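Local coordinates for citryl-spermidine/3,4-dihydroxybenzoyl-citryl-spermidine:spermidine ligase (Bacillus anthracis, PDB 3TO3), which catalyses the ATP-dependent condensation of spermidine with citryl-spermidine intermediates in the biosynthesis of the siderophore petrobactin, at residues E106-R109 against V110-V113. Numbering follows the deposited sequence.
Sequences EVFR and VVNV
Glu106 O comes within 4.0 Å of Val110 N without bonding to it. Glu106 OE1 takes a salt bridge from Arg89 and a hydrogen bond with Tyr68 OH. Val107 O accepts a hydrogen bond from Val111 N at 3.3 Å. Val110 N also leans on Val107 O, but that bond is weak. Phe108 carries most of the contact between side chains. Its CG stands anti to its own carbonyl carbon (chi1 -65°), which brings the CD1 and CE1 side of the ring up to Val111 and Val113. Val111 CG1 meets Phe108 CD1 at 3.8 Å. Val113 CG1 makes an off-centre CH-pi contact, 4.1 Å from the Phe108 ring centroid, while Val113 CG2 touches Phe108 CG and CB. Val107 CG1 lies over the centre of one ring face. Val111 O sits at the ring edge, near its plane, and also receives a CA-H...O contact from Phe108 CA. A water donates to Phe108 O at 3.0 Å and accepts from Val113 N, joining the two across the turn. Arg109 reaches back, its guanidinium edge beside Glu106 CG, and NH1 bonds to Leu59 O. Val107 packs on strands 52-59 and 65-74, whereas Phe108 and Val113 both touch Leu118 of helix 115-138. The turn thus links helix 100-110, lying against the antiparallel sheet, to the next helix.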
# COMPACT_ATOMS: atom_id res chain seq x y z
N GLU B 106 -19.38 14.78 -4.02
CA GLU B 106 -20.62 15.46 -4.39
C GLU B 106 -20.59 15.93 -5.85
O GLU B 106 -21.54 15.76 -6.60
CB GLU B 106 -20.94 16.60 -3.40
CG GLU B 106 -21.05 16.06 -1.97
CD GLU B 106 -21.61 17.05 -0.94
OE1 GLU B 106 -21.35 18.26 -1.06
OE2 GLU B 106 -22.32 16.59 -0.00
N VAL B 107 -19.47 16.49 -6.26
CA VAL B 107 -19.29 16.92 -7.63
C VAL B 107 -19.32 15.76 -8.64
O VAL B 107 -19.82 15.90 -9.74
CB VAL B 107 -17.97 17.73 -7.71
CG1 VAL B 107 -17.43 17.79 -9.12
CG2 VAL B 107 -18.24 19.10 -7.16
N PHE B 108 -18.81 14.60 -8.25
CA PHE B 108 -18.82 13.45 -9.15
C PHE B 108 -20.06 12.52 -9.06
O PHE B 108 -20.10 11.44 -9.67
CB PHE B 108 -17.47 12.72 -9.15
CG PHE B 108 -16.34 13.57 -9.71
CD1 PHE B 108 -16.39 14.05 -11.02
CD2 PHE B 108 -15.25 13.92 -8.94
CE1 PHE B 108 -15.38 14.85 -11.54
CE2 PHE B 108 -14.21 14.72 -9.47
CZ PHE B 108 -14.28 15.19 -10.76
N ARG B 109 -21.05 12.92 -8.26
CA ARG B 109 -22.35 12.27 -8.36
C ARG B 109 -23.08 12.82 -9.60
O ARG B 109 -23.93 12.17 -10.20
CB ARG B 109 -23.20 12.50 -7.11
CG ARG B 109 -22.72 11.76 -5.90
CD ARG B 109 -23.86 11.51 -4.89
NE ARG B 109 -23.33 10.74 -3.76
CZ ARG B 109 -22.59 11.25 -2.78
NH1 ARG B 109 -22.31 12.55 -2.75
NH2 ARG B 109 -22.15 10.46 -1.81
N VAL B 110 -22.77 14.06 -9.95
CA VAL B 110 -23.31 14.70 -11.13
C VAL B 110 -22.53 14.33 -12.38
O VAL B 110 -23.10 14.06 -13.42
CB VAL B 110 -23.32 16.22 -10.94
CG1 VAL B 110 -23.70 16.92 -12.22
CG2 VAL B 110 -24.26 16.61 -9.79
N VAL B 111 -21.20 14.31 -12.27
CA VAL B 111 -20.33 14.07 -13.42
C VAL B 111 -19.64 12.71 -13.28
O VAL B 111 -18.97 12.48 -12.31
CB VAL B 111 -19.26 15.20 -13.50
CG1 VAL B 111 -18.06 14.78 -14.37
CG2 VAL B 111 -19.90 16.49 -14.00
N ASN B 112 -19.78 11.83 -14.26
CA ASN B 112 -19.23 10.48 -14.10
C ASN B 112 -17.70 10.30 -14.22
O ASN B 112 -17.07 10.80 -15.15
CB ASN B 112 -19.93 9.49 -15.02
CG ASN B 112 -20.07 8.13 -14.39
OD1 ASN B 112 -19.24 7.23 -14.60
ND2 ASN B 112 -21.10 7.97 -13.56
N VAL B 113 -17.12 9.60 -13.24
CA VAL B 113 -15.72 9.20 -13.33
C VAL B 113 -15.53 7.72 -12.96
O VAL B 113 -16.48 7.06 -12.58
CB VAL B 113 -14.78 10.11 -12.49
CG1 VAL B 113 -14.70 11.52 -13.09
CG2 VAL B 113 -15.24 10.17 -11.02
O HOH W 1 -18.58 9.04 -10.55